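Local coordinates for protein methyltransferase 1 (Methanosarcina barkeri, PDB 2I2X) that transfers the methyl group of methanol to the cob(I)amide bound by its partner MtaC, a step of methanogenesis from methanol, at residues R123-E131 with K142-C153; H240-A248 with R363-A371. One frame throughout, in Å; residues are numbered along the deposited sequence.

Contact 1 (R123-E131 with K142-C153); sequences RHTIGDIRE and KYSVFLEAFEQC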
ATOM      1  N   ARG A 123       4.630  18.373   9.815  1.00  8.69           N
ATOM      2  CA  ARG A 123       5.306  17.902  10.985  1.00  9.16           C
ATOM      3  C   ARG A 123       6.680  17.454  10.576  1.00  9.91           C
ATOM      4  O   ARG A 123       6.819  16.684   9.613  1.00 10.14           O
ATOM      5  CB  ARG A 123       4.562  16.732  11.552  1.00  8.97           C
ATOM      6  CG  ARG A 123       5.267  16.039  12.689  1.00  9.14           C
ATOM      7  CD  ARG A 123       4.396  14.861  13.032  1.00  9.19           C
ATOM      8  NE  ARG A 123       4.309  14.672  14.442  1.00  9.06           N
ATOM      9  CZ  ARG A 123       3.213  14.335  15.095  1.00 10.10           C
ATOM     10  NH1 ARG A 123       2.060  14.131  14.481  1.00  7.95           N
ATOM     11  NH2 ARG A 123       3.298  14.201  16.404  1.00 13.76           N
ATOM     12  N   HIS A 124       7.682  17.955  11.300  1.00  9.65           N
ATOM     13  CA  HIS A 124       9.043  17.518  11.156  1.00  9.79           C
ATOM     14  C   HIS A 124       9.425  16.807  12.421  1.00 10.09           C
ATOM     15  O   HIS A 124       9.209  17.319  13.517  1.00 10.37           O
ATOM     16  CB  HIS A 124       9.976  18.708  10.934  1.00  9.88           C
ATOM     17  CG  HIS A 124      10.397  18.879   9.510  1.00 10.53           C
ATOM     18  ND1 HIS A 124       9.510  18.790   8.451  1.00 11.47           N
ATOM     19  CD2 HIS A 124      11.611  19.103   8.964  1.00  8.07           C
ATOM     20  CE1 HIS A 124      10.163  18.975   7.319  1.00  9.09           C
ATOM     21  NE2 HIS A 124      11.441  19.146   7.602  1.00  8.81           N
ATOM     22  N   THR A 125       9.987  15.619  12.250  1.00 10.47           N
ATOM     23  CA  THR A 125      10.477  14.787  13.329  1.00 10.23           C
ATOM     24  C   THR A 125      12.009  14.731  13.221  1.00 10.67           C
ATOM     25  O   THR A 125      12.573  14.018  12.363  1.00 10.07           O
ATOM     26  CB  THR A 125       9.878  13.374  13.206  1.00 10.53           C
ATOM     27  OG1 THR A 125       8.463  13.470  13.300  1.00 10.59           O
ATOM     28  CG2 THR A 125      10.416  12.408  14.300  1.00 11.21           C
ATOM     29  N   ILE A 126      12.674  15.503  14.094  1.00 11.16           N
ATOM     30  CA  ILE A 126      14.118  15.595  14.136  1.00 10.39           C
ATOM     31  C   ILE A 126      14.637  14.206  14.490  1.00 10.34           C
ATOM     32  O   ILE A 126      13.968  13.444  15.191  1.00  9.48           O
ATOM     33  CB  ILE A 126      14.525  16.695  15.162  1.00 11.60           C
ATOM     34  CG1 ILE A 126      14.373  18.099  14.548  1.00 13.46           C
ATOM     35  CG2 ILE A 126      15.999  16.556  15.668  1.00  9.52           C
ATOM     36  CD1 ILE A 126      13.045  18.394  13.867  1.00 13.58           C
ATOM     37  N   GLY A 127      15.794  13.840  13.955  1.00 10.46           N
ATOM     38  CA  GLY A 127      16.482  12.638  14.432  1.00 12.16           C
ATOM     39  C   GLY A 127      17.194  12.782  15.786  1.00 12.82           C
ATOM     40  O   GLY A 127      17.832  13.802  16.058  1.00 12.26           O
ATOM     41  N   ASP A 128      17.094  11.765  16.643  1.00 14.06           N
ATOM     42  CA  ASP A 128      17.855  11.793  17.890  1.00 15.56           C
ATOM     43  C   ASP A 128      19.283  11.481  17.563  1.00 16.33           C
ATOM     44  O   ASP A 128      19.689  10.329  17.532  1.00 16.56           O
ATOM     45  CB  ASP A 128      17.326  10.840  18.971  1.00 15.66           C
ATOM     46  CG  ASP A 128      17.793  11.253  20.389  1.00 16.59           C
ATOM     47  OD1 ASP A 128      18.832  11.952  20.477  1.00 13.97           O
ATOM     48  OD2 ASP A 128      17.139  10.876  21.397  1.00 14.35           O
ATOM     49  N   ILE A 129      20.040  12.535  17.296  1.00 17.43           N
ATOM     50  CA  ILE A 129      21.419  12.407  16.859  1.00 17.94           C
ATOM     51  C   ILE A 129      22.432  12.290  18.026  1.00 18.92           C
ATOM     52  O   ILE A 129      23.631  12.148  17.784  1.00 19.44           O
ATOM     53  CB  ILE A 129      21.802  13.594  15.949  1.00 17.88           C
ATOM     54  CG1 ILE A 129      21.648  14.937  16.691  1.00 17.90           C
ATOM     55  CG2 ILE A 129      20.978  13.581  14.717  1.00 16.65           C
ATOM     56  CD1 ILE A 129      22.288  16.139  15.981  1.00 16.55           C
ATOM     57  N   ARG A 130      21.958  12.332  19.274  1.00 19.37           N
ATOM     58  CA  ARG A 130      22.839  12.322  20.460  1.00 20.05           C
ATOM     59  C   ARG A 130      23.487  10.949  20.730  1.00 21.26           C
ATOM     60  O   ARG A 130      23.294  10.346  21.780  1.00 20.36           O
ATOM     61  CB  ARG A 130      22.077  12.810  21.698  1.00 19.40           C
ATOM     62  CG  ARG A 130      21.456  14.203  21.561  1.00 17.51           C
ATOM     63  CD  ARG A 130      20.479  14.506  22.692  1.00 15.85           C
ATOM     64  NE  ARG A 130      19.421  13.497  22.800  1.00 14.18           N
ATOM     65  CZ  ARG A 130      18.781  13.171  23.920  1.00 15.20           C
ATOM     66  NH1 ARG A 130      19.070  13.768  25.090  1.00 16.48           N
ATOM     67  NH2 ARG A 130      17.848  12.227  23.876  1.00 14.41           N
ATOM     68  N   GLU A 131      24.256  10.474  19.755  1.00 23.23           N
ATOM     69  CA  GLU A 131      24.897   9.157  19.804  1.00 25.25           C
ATOM     70  C   GLU A 131      26.111   9.095  18.839  1.00 26.23           C
ATOM     71  O   GLU A 131      26.113   9.778  17.815  1.00 26.48           O
ATOM     72  CB  GLU A 131      23.872   8.087  19.452  1.00 25.05           C
ATOM     73  CG  GLU A 131      24.430   6.704  19.370  1.00 27.54           C
ATOM     74  CD  GLU A 131      23.375   5.631  19.357  1.00 29.33           C
ATOM     75  OE1 GLU A 131      22.534   5.631  18.429  1.00 30.99           O
ATOM     76  OE2 GLU A 131      23.417   4.761  20.260  1.00 29.84           O
ATOM     77  N   LYS A 142      26.826  17.086  20.810  1.00 28.88           N
ATOM     78  CA  LYS A 142      25.829  17.013  19.779  1.00 28.69           C
ATOM     79  C   LYS A 142      24.484  17.639  20.265  1.00 27.05           C
ATOM     80  O   LYS A 142      23.625  18.006  19.453  1.00 27.29           O
ATOM     81  CB  LYS A 142      25.714  15.555  19.290  1.00 29.18           C
ATOM     82  CG  LYS A 142      25.760  15.360  17.759  1.00 32.39           C
ATOM     83  CD  LYS A 142      27.154  15.085  17.184  1.00 36.83           C
ATOM     84  CE  LYS A 142      27.913  13.980  17.969  1.00 41.68           C
ATOM     85  NZ  LYS A 142      27.406  12.577  17.782  1.00 42.33           N
ATOM     86  N   TYR A 143      24.332  17.814  21.577  1.00 24.94           N
ATOM     87  CA  TYR A 143      23.078  18.341  22.144  1.00 23.04           C
ATOM     88  C   TYR A 143      22.635  19.654  21.505  1.00 22.68           C
ATOM     89  O   TYR A 143      21.447  19.823  21.187  1.00 22.91           O
ATOM     90  CB  TYR A 143      23.153  18.515  23.673  1.00 21.57           C
ATOM     91  CG  TYR A 143      21.794  18.689  24.318  1.00 19.57           C
ATOM     92  CD1 TYR A 143      20.998  17.585  24.606  1.00 17.59           C
ATOM     93  CD2 TYR A 143      21.289  19.960  24.627  1.00 16.48           C
ATOM     94  CE1 TYR A 143      19.728  17.737  25.175  1.00 16.11           C
ATOM     95  CE2 TYR A 143      20.014  20.121  25.192  1.00 14.13           C
ATOM     96  CZ  TYR A 143      19.241  19.001  25.473  1.00 13.93           C
ATOM     97  OH  TYR A 143      17.984  19.123  26.048  1.00 12.70           O
ATOM     98  N   SER A 144      23.579  20.576  21.320  1.00 21.62           N
ATOM     99  CA  SER A 144      23.234  21.912  20.834  1.00 20.62           C
ATOM    100  C   SER A 144      22.835  21.847  19.371  1.00 19.97           C
ATOM    101  O   SER A 144      21.995  22.634  18.911  1.00 19.67           O
ATOM    102  CB  SER A 144      24.391  22.894  21.018  1.00 20.50           C
ATOM    103  OG  SER A 144      25.538  22.489  20.297  1.00 19.92           O
ATOM    104  N   VAL A 145      23.442  20.907  18.653  1.00 19.01           N
ATOM    105  CA  VAL A 145      23.103  20.684  17.255  1.00 19.32           C
ATOM    106  C   VAL A 145      21.648  20.173  17.187  1.00 18.95           C
ATOM    107  O   VAL A 145      20.842  20.670  16.414  1.00 18.06           O
ATOM    108  CB  VAL A 145      24.097  19.709  16.581  1.00 19.38           C
ATOM    109  CG1 VAL A 145      23.744  19.477  15.110  1.00 20.51           C
ATOM    110  CG2 VAL A 145      25.522  20.247  16.676  1.00 19.56           C
ATOM    111  N   PHE A 146      21.342  19.211  18.060  1.00 18.98           N
ATOM    112  CA  PHE A 146      20.024  18.639  18.235  1.00 18.51           C
ATOM    113  C   PHE A 146      18.963  19.740  18.322  1.00 18.44           C
ATOM    114  O   PHE A 146      17.992  19.749  17.554  1.00 17.69           O
ATOM    115  CB  PHE A 146      20.052  17.775  19.494  1.00 18.49           C
ATOM    116  CG  PHE A 146      18.771  17.044  19.789  1.00 17.62           C
ATOM    117  CD1 PHE A 146      18.166  16.235  18.833  1.00 16.26           C
ATOM    118  CD2 PHE A 146      18.194  17.138  21.050  1.00 16.43           C
ATOM    119  CE1 PHE A 146      17.003  15.543  19.129  1.00 16.26           C
ATOM    120  CE2 PHE A 146      17.030  16.442  21.353  1.00 16.22           C
ATOM    121  CZ  PHE A 146      16.431  15.645  20.388  1.00 15.62           C
ATOM    122  N   LEU A 147      19.172  20.675  19.245  1.00 18.46           N
ATOM    123  CA  LEU A 147      18.279  21.832  19.424  1.00 18.10           C
ATOM    124  C   LEU A 147      18.187  22.728  18.195  1.00 18.26           C
ATOM    125  O   LEU A 147      17.096  23.215  17.875  1.00 18.59           O
ATOM    126  CB  LEU A 147      18.707  22.676  20.630  1.00 17.41           C
ATOM    127  CG  LEU A 147      18.633  22.039  22.021  1.00 17.92           C
ATOM    128  CD1 LEU A 147      18.835  23.128  23.105  1.00 17.66           C
ATOM    129  CD2 LEU A 147      17.326  21.233  22.260  1.00 14.40           C
ATOM    130  N   GLU A 148      19.326  22.965  17.537  1.00 18.45           N
ATOM    131  CA  GLU A 148      19.378  23.785  16.330  1.00 19.16           C
ATOM    132  C   GLU A 148      18.502  23.169  15.246  1.00 18.77           C
ATOM    133  O   GLU A 148      17.896  23.888  14.452  1.00 18.44           O
ATOM    134  CB  GLU A 148      20.798  23.873  15.779  1.00 19.99           C
ATOM    135  CG  GLU A 148      21.743  24.786  16.503  1.00 24.45           C
ATOM    136  CD  GLU A 148      23.163  24.766  15.910  1.00 29.66           C
ATOM    137  OE1 GLU A 148      23.303  24.868  14.662  1.00 32.07           O
ATOM    138  OE2 GLU A 148      24.135  24.666  16.701  1.00 30.82           O
ATOM    139  N   ALA A 149      18.449  21.841  15.195  1.00 18.07           N
ATOM    140  CA  ALA A 149      17.593  21.198  14.221  1.00 18.49           C
ATOM    141  C   ALA A 149      16.117  21.566  14.470  1.00 18.33           C
ATOM    142  O   ALA A 149      15.402  21.948  13.526  1.00 18.45           O
ATOM    143  CB  ALA A 149      17.811  19.692  14.183  1.00 18.27           C
ATOM    144  N   PHE A 150      15.681  21.488  15.727  1.00 17.58           N
ATOM    145  CA  PHE A 150      14.304  21.821  16.047  1.00 17.51           C
ATOM    146  C   PHE A 150      14.059  23.271  15.697  1.00 17.48           C
ATOM    147  O   PHE A 150      13.074  23.588  15.059  1.00 17.37           O
ATOM    148  CB  PHE A 150      13.955  21.597  17.527  1.00 17.47           C
ATOM    149  CG  PHE A 150      13.781  20.163  17.913  1.00 17.40           C
ATOM    150  CD1 PHE A 150      12.563  19.501  17.692  1.00 15.99           C
ATOM    151  CD2 PHE A 150      14.820  19.471  18.547  1.00 17.08           C
ATOM    152  CE1 PHE A 150      12.389  18.169  18.058  1.00 13.73           C
ATOM    153  CE2 PHE A 150      14.658  18.115  18.920  1.00 15.82           C
ATOM    154  CZ  PHE A 150      13.433  17.467  18.661  1.00 15.22           C
ATOM    155  N   GLU A 151      14.939  24.171  16.090  1.00 17.99           N
ATOM    156  CA  GLU A 151      14.553  25.553  15.879  1.00 19.25           C
ATOM    157  C   GLU A 151      14.665  26.051  14.429  1.00 18.79           C
ATOM    158  O   GLU A 151      13.887  26.897  13.995  1.00 18.39           O
ATOM    159  CB  GLU A 151      15.161  26.479  16.924  1.00 19.46           C
ATOM    160  CG  GLU A 151      16.192  27.431  16.483  1.00 22.85           C
ATOM    161  CD  GLU A 151      16.657  28.287  17.674  1.00 27.97           C
ATOM    162  OE1 GLU A 151      15.993  29.315  17.983  1.00 27.80           O
ATOM    163  OE2 GLU A 151      17.677  27.907  18.299  1.00 28.56           O
ATOM    164  N   GLN A 152      15.607  25.487  13.679  1.00 18.70           N
ATOM    165  CA  GLN A 152      15.774  25.847  12.289  1.00 18.97           C
ATOM    166  C   GLN A 152      14.586  25.377  11.463  1.00 18.46           C
ATOM    167  O   GLN A 152      14.090  26.139  10.626  1.00 18.05           O
ATOM    168  CB  GLN A 152      17.076  25.295  11.729  1.00 19.64           C
ATOM    169  CG  GLN A 152      18.313  26.012  12.234  1.00 22.95           C
ATOM    170  CD  GLN A 152      18.370  27.419  11.732  1.00 29.07           C
ATOM    171  OE1 GLN A 152      18.250  27.660  10.519  1.00 31.54           O
ATOM    172  NE2 GLN A 152      18.535  28.381  12.657  1.00 30.32           N
ATOM    173  N   CYS A 153      14.123  24.146  11.712  1.00 17.93           N
ATOM    174  CA  CYS A 153      12.950  23.605  11.020  1.00 17.13           C
ATOM    175  C   CYS A 153      11.717  24.379  11.404  1.00 17.39           C
ATOM    176  O   CYS A 153      10.825  24.612  10.573  1.00 17.09           O
ATOM    177  CB  CYS A 153      12.739  22.145  11.359  1.00 16.82           C
ATOM    178  SG  CYS A 153      14.001  21.111  10.632  1.00 15.08           S
TER

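Contact 2 (H240-A248 with R363-A371); sequences HTIAVIARA and RDPQAYMLA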
ATOM      1  N   HIS A 240       4.388 -12.379  23.923  1.00  8.92           N
ATOM      2  CA  HIS A 240       3.564 -11.227  23.732  1.00  8.15           C
ATOM      3  C   HIS A 240       3.139 -10.629  25.058  1.00  7.80           C
ATOM      4  O   HIS A 240       2.967  -9.396  25.170  1.00  8.12           O
ATOM      5  CB  HIS A 240       2.418 -11.571  22.789  1.00  8.41           C
ATOM      6  CG  HIS A 240       2.863 -11.748  21.362  1.00  8.91           C
ATOM      7  ND1 HIS A 240       1.993 -11.698  20.290  1.00 10.49           N
ATOM      8  CD2 HIS A 240       4.094 -11.956  20.833  1.00  7.93           C
ATOM      9  CE1 HIS A 240       2.669 -11.877  19.165  1.00  8.97           C
ATOM     10  NE2 HIS A 240       3.943 -12.045  19.469  1.00  9.60           N
ATOM     11  N   THR A 241       3.047 -11.476  26.080  1.00  6.99           N
ATOM     12  CA  THR A 241       2.737 -11.009  27.417  1.00  6.62           C
ATOM     13  C   THR A 241       3.864 -10.162  28.021  1.00  7.24           C
ATOM     14  O   THR A 241       3.614  -9.462  28.983  1.00  7.96           O
ATOM     15  CB  THR A 241       2.374 -12.142  28.371  1.00  6.55           C
ATOM     16  OG1 THR A 241       3.286 -13.228  28.200  1.00  6.00           O
ATOM     17  CG2 THR A 241       0.954 -12.640  28.115  1.00  5.84           C
ATOM     18  N   ILE A 242       5.080 -10.197  27.456  1.00  6.84           N
ATOM     19  CA  ILE A 242       6.154  -9.298  27.900  1.00  6.49           C
ATOM     20  C   ILE A 242       6.193  -8.004  27.058  1.00  6.47           C
ATOM     21  O   ILE A 242       6.541  -6.909  27.553  1.00  5.68           O
ATOM     22  CB  ILE A 242       7.558 -10.015  27.946  1.00  6.89           C
ATOM     23  CG1 ILE A 242       7.588 -11.089  29.049  1.00  7.21           C
ATOM     24  CG2 ILE A 242       8.672  -9.017  28.214  1.00  6.45           C
ATOM     25  CD1 ILE A 242       8.697 -12.123  28.866  1.00  7.11           C
ATOM     26  N   ALA A 243       5.821  -8.126  25.786  1.00  5.89           N
ATOM     27  CA  ALA A 243       5.685  -6.965  24.924  1.00  6.36           C
ATOM     28  C   ALA A 243       4.645  -5.959  25.472  1.00  6.50           C
ATOM     29  O   ALA A 243       4.874  -4.750  25.495  1.00  6.18           O
ATOM     30  CB  ALA A 243       5.313  -7.416  23.501  1.00  7.18           C
ATOM     31  N   VAL A 244       3.500  -6.464  25.905  1.00  6.39           N
ATOM     32  CA  VAL A 244       2.469  -5.589  26.421  1.00  7.31           C
ATOM     33  C   VAL A 244       2.919  -4.896  27.725  1.00  8.29           C
ATOM     34  O   VAL A 244       2.607  -3.717  27.938  1.00  7.97           O
ATOM     35  CB  VAL A 244       1.087  -6.312  26.564  1.00  7.16           C
ATOM     36  CG1 VAL A 244       1.116  -7.428  27.612  1.00  7.67           C
ATOM     37  CG2 VAL A 244       0.013  -5.330  26.877  1.00  6.50           C
ATOM     38  N   ILE A 245       3.676  -5.610  28.576  1.00  8.94           N
ATOM     39  CA  ILE A 245       4.221  -4.987  29.777  1.00  8.66           C
ATOM     40  C   ILE A 245       5.113  -3.815  29.378  1.00  8.81           C
ATOM     41  O   ILE A 245       4.926  -2.690  29.872  1.00  9.64           O
ATOM     42  CB  ILE A 245       4.960  -5.984  30.656  1.00  9.15           C
ATOM     43  CG1 ILE A 245       3.976  -7.012  31.225  1.00  9.31           C
ATOM     44  CG2 ILE A 245       5.653  -5.268  31.825  1.00  9.27           C
ATOM     45  CD1 ILE A 245       4.655  -8.182  31.866  1.00  9.43           C
ATOM     46  N   ALA A 246       6.057  -4.057  28.466  1.00  8.33           N
ATOM     47  CA  ALA A 246       6.895  -2.968  27.942  1.00  7.89           C
ATOM     48  C   ALA A 246       6.025  -1.800  27.480  1.00  7.60           C
ATOM     49  O   ALA A 246       6.353  -0.655  27.767  1.00  8.10           O
ATOM     50  CB  ALA A 246       7.830  -3.440  26.821  1.00  7.32           C
ATOM     51  N   ARG A 247       4.895  -2.093  26.834  1.00  6.78           N
ATOM     52  CA  ARG A 247       3.976  -1.038  26.398  1.00  6.88           C
ATOM     53  C   ARG A 247       3.360  -0.234  27.529  1.00  7.20           C
ATOM     54  O   ARG A 247       3.267   1.000  27.449  1.00  8.11           O
ATOM     55  CB  ARG A 247       2.850  -1.594  25.532  1.00  6.28           C
ATOM     56  CG  ARG A 247       1.950  -0.509  24.977  1.00  6.27           C
ATOM     57  CD  ARG A 247       2.634   0.293  23.882  1.00  7.13           C
ATOM     58  NE  ARG A 247       2.940  -0.547  22.715  1.00 11.00           N
ATOM     59  CZ  ARG A 247       3.726  -0.182  21.702  1.00  9.75           C
ATOM     60  NH1 ARG A 247       4.275   1.033  21.693  1.00  8.17           N
ATOM     61  NH2 ARG A 247       3.959  -1.038  20.702  1.00  7.37           N
ATOM     62  N   ALA A 248       2.918  -0.932  28.560  1.00  7.19           N
ATOM     63  CA  ALA A 248       2.324  -0.293  29.712  1.00  8.41           C
ATOM     64  C   ALA A 248       3.291   0.699  30.377  1.00  9.08           C
ATOM     65  O   ALA A 248       2.911   1.814  30.699  1.00  9.96           O
ATOM     66  CB  ALA A 248       1.851  -1.352  30.700  1.00  8.37           C
ATOM     67  N   ARG A 363      -7.418 -10.397  19.796  1.00  6.02           N
ATOM     68  CA  ARG A 363      -6.367 -10.826  18.923  1.00  6.84           C
ATOM     69  C   ARG A 363      -5.068 -11.174  19.652  1.00  7.29           C
ATOM     70  O   ARG A 363      -4.379 -12.094  19.219  1.00  8.01           O
ATOM     71  CB  ARG A 363      -6.096  -9.777  17.851  1.00  7.20           C
ATOM     72  CG  ARG A 363      -5.610 -10.341  16.486  1.00  4.95           C
ATOM     73  CD  ARG A 363      -5.571  -9.202  15.453  1.00  2.25           C
ATOM     74  NE  ARG A 363      -6.938  -8.920  15.052  1.00  2.13           N
ATOM     75  CZ  ARG A 363      -7.623  -9.633  14.154  1.00  2.00           C
ATOM     76  NH1 ARG A 363      -7.083 -10.695  13.541  1.00  2.00           N
ATOM     77  NH2 ARG A 363      -8.870  -9.311  13.912  1.00  2.00           N
ATOM     78  N   ASP A 364      -4.736 -10.455  20.739  1.00  7.18           N
ATOM     79  CA  ASP A 364      -3.416 -10.546  21.384  1.00  6.75           C
ATOM     80  C   ASP A 364      -3.431  -9.750  22.689  1.00  6.60           C
ATOM     81  O   ASP A 364      -4.172  -8.774  22.798  1.00  6.86           O
ATOM     82  CB  ASP A 364      -2.363  -9.930  20.476  1.00  6.76           C
ATOM     83  CG  ASP A 364      -0.952 -10.384  20.800  1.00  8.21           C
ATOM     84  OD1 ASP A 364      -0.245  -9.616  21.486  1.00  9.76           O
ATOM     85  OD2 ASP A 364      -0.542 -11.504  20.381  1.00  8.24           O
ATOM     86  N   PRO A 365      -2.613 -10.150  23.690  1.00  6.28           N
ATOM     87  CA  PRO A 365      -2.594  -9.311  24.888  1.00  5.54           C
ATOM     88  C   PRO A 365      -2.129  -7.886  24.620  1.00  5.04           C
ATOM     89  O   PRO A 365      -2.541  -6.963  25.332  1.00  4.43           O
ATOM     90  CB  PRO A 365      -1.633 -10.061  25.836  1.00  4.86           C
ATOM     91  CG  PRO A 365      -0.856 -10.951  24.979  1.00  4.68           C
ATOM     92  CD  PRO A 365      -1.744 -11.343  23.854  1.00  5.86           C
ATOM     93  N   GLN A 366      -1.295  -7.699  23.605  1.00  5.23           N
ATOM     94  CA  GLN A 366      -0.848  -6.343  23.227  1.00  5.91           C
ATOM     95  C   GLN A 366      -2.024  -5.460  22.811  1.00  6.05           C
ATOM     96  O   GLN A 366      -1.992  -4.241  22.979  1.00  5.74           O
ATOM     97  CB  GLN A 366       0.180  -6.392  22.102  1.00  5.69           C
ATOM     98  CG  GLN A 366       1.471  -7.066  22.511  1.00  7.69           C
ATOM     99  CD  GLN A 366       2.483  -7.123  21.385  1.00 10.15           C
ATOM    100  OE1 GLN A 366       3.234  -6.167  21.161  1.00 10.70           O
ATOM    101  NE2 GLN A 366       2.544  -8.260  20.698  1.00  6.79           N
ATOM    102  N   ALA A 367      -3.078  -6.080  22.291  1.00  5.99           N
ATOM    103  CA  ALA A 367      -4.216  -5.330  21.826  1.00  6.45           C
ATOM    104  C   ALA A 367      -5.203  -5.162  22.983  1.00  7.53           C
ATOM    105  O   ALA A 367      -5.702  -4.038  23.243  1.00  7.44           O
ATOM    106  CB  ALA A 367      -4.841  -6.028  20.654  1.00  5.65           C
ATOM    107  N   TYR A 368      -5.459  -6.270  23.685  1.00  7.37           N
ATOM    108  CA  TYR A 368      -6.339  -6.266  24.837  1.00  8.20           C
ATOM    109  C   TYR A 368      -6.116  -5.081  25.796  1.00  8.97           C
ATOM    110  O   TYR A 368      -7.070  -4.398  26.182  1.00  9.42           O
ATOM    111  CB  TYR A 368      -6.213  -7.591  25.611  1.00  8.35           C
ATOM    112  CG  TYR A 368      -7.319  -7.764  26.620  1.00  7.85           C
ATOM    113  CD1 TYR A 368      -8.535  -8.351  26.246  1.00  6.26           C
ATOM    114  CD2 TYR A 368      -7.174  -7.311  27.935  1.00  6.96           C
ATOM    115  CE1 TYR A 368      -9.582  -8.477  27.131  1.00  6.08           C
ATOM    116  CE2 TYR A 368      -8.236  -7.454  28.858  1.00  7.57           C
ATOM    117  CZ  TYR A 368      -9.432  -8.032  28.434  1.00  6.71           C
ATOM    118  OH  TYR A 368     -10.474  -8.189  29.297  1.00  6.69           O
ATOM    119  N   MET A 369      -4.863  -4.856  26.192  1.00  9.54           N
ATOM    120  CA  MET A 369      -4.512  -3.773  27.109  1.00  9.90           C
ATOM    121  C   MET A 369      -4.751  -2.406  26.482  1.00 10.05           C
ATOM    122  O   MET A 369      -5.086  -1.448  27.166  1.00 10.82           O
ATOM    123  CB  MET A 369      -3.046  -3.905  27.535  1.00  9.70           C
ATOM    124  CG  MET A 369      -2.587  -2.925  28.643  1.00 11.95           C
ATOM    125  SD  MET A 369      -1.976  -1.320  28.022  1.00 17.44           S
ATOM    126  CE  MET A 369      -0.293  -1.737  27.628  1.00 10.29           C
ATOM    127  N   LEU A 370      -4.589  -2.307  25.176  1.00  9.75           N
ATOM    128  CA  LEU A 370      -4.645  -1.014  24.527  1.00  9.46           C
ATOM    129  C   LEU A 370      -6.073  -0.587  24.234  1.00  9.47           C
ATOM    130  O   LEU A 370      -6.310   0.566  23.860  1.00  9.28           O
ATOM    131  CB  LEU A 370      -3.818  -1.055  23.245  1.00 10.07           C
ATOM    132  CG  LEU A 370      -2.488  -0.290  23.196  1.00  9.32           C
ATOM    133  CD1 LEU A 370      -1.994   0.091  24.527  1.00 11.19           C
ATOM    134  CD2 LEU A 370      -1.472  -1.030  22.423  1.00  7.12           C
ATOM    135  N   ALA A 371      -7.023  -1.511  24.410  1.00  9.44           N
ATOM    136  CA  ALA A 371      -8.461  -1.197  24.298  1.00  9.26           C
ATOM    137  C   ALA A 371      -8.846  -0.038  25.247  1.00  8.88           C
ATOM    138  O   ALA A 371      -8.472  -0.039  26.406  1.00  9.16           O
ATOM    139  CB  ALA A 371      -9.287  -2.426  24.577  1.00  9.02           C
TER
HETATM  140  O   HOH W   1       2.977  -3.487  22.132  1.00  8.07           O

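Contact 1 (R123-E131 with K142-C153)
Asp128 OD1 sits over the rim of one face of the Phe146 ring and accepts from Arg130 NE at 2.9 Å, nearly straight at 173°. Arg130 N adds a weak bond to the same oxygen. Arg130 NH2 reaches the syn lone pair of Asp128 OD2, also at 2.9 Å. This side-on salt bridge fixes the guanidinium nearly parallel to the Phe146 ring, 12° between planes, with Arg130 NE over its rim. Arg130 CD makes a CH-pi contact with the same face and meets Tyr143 CD1 at 3.7 Å. Arg130 NH1 turns to Asp195 in a second salt bridge and bonds to Leu138 O.

Phe150 brings its edge to the opposite face of Phe146. Ile126 covers a face of Phe150, with its CB 3.9 Å from the ring centroid. Ile126 CG2, anti to the backbone N, turns to Phe146 CE1 at 3.7 Å, while Ile126 CG1 meets Ala149 CB. Ile129 CD1 lies 3.7 Å from Val145 CG1. Cys153 SG approaches His124 CD2 obliquely at 3.5 Å.

Strand 123-126 and helix 143-153 run antiparallel, at 173°. They belong to strand 119-126 and helix 143-155, which open a beta-alpha-beta crossover of the TIM barrel, with Asp128 near the zinc ligand Glu164.

Contact 2 (H240-A248 with R363-A371)
His240 and Asp364 make the direct polar link. His240 ND1 donates to Asp364 OD2 at 2.5 Å, close to straight at 173°. The oxygen lies in the ring plane and is met on its syn side, although ring and carboxylate are turned 57° apart. Arg15 of another chain adds a salt bridge to Asp364 OD2. His240 NE2 bonds to Gly230 O, which helps fix the imidazole's rotation.

Asp364 is also the N-cap of helix 365-368. Its OD1 accepts from Gln366 N at 3.0 Å and from Gln366 NE2 at 3.2 Å, from opposite faces of the carboxylate plane. The short helix is thus capped by the same side chain that binds helix 240-259. Gln366 NE2 lies over the rim of one face of the His240 ring, its amide turned steeply to it.

One water bridges the segments. It donates to Gln366 OE1 at 2.9 Å and accepts from Arg247 NE at 3.0 Å. Arg247 NH2 is held by Asn224.

The apolar packing centres on Val244. Its CG2 packs against Met369 CB at 3.4 Å. Met369 folds back at its outer torsions, which brings CE to Ala248 CB at 3.8 Å. Pro365 CG rests 4.0 Å from Thr241 CG2.

How the contacts relate
From the N terminus the chain passes strands 40-43 and 80-86 before reaching strand 119-126. Contact 1 closes the loop of ten residues between 123-131 and 142-153. It joins neighbouring elements of one beta-alpha-beta unit of the barrel. The chain then runs through strand 160-163 and helix 181-210 to helix 240-259, where contact 2 opens. Contact 2 closes a loop of 114 residues, which carries the zinc ligand Cys269 and strands 285-287 and 309-311. It ties helix 240-259 to the short helix 365-368, beyond helices 325-345 and 349-361. The contacts neither nest nor cross. The centres of contact 1 and contact 2 are 31 Å apart, on opposite sides of the chain's centre.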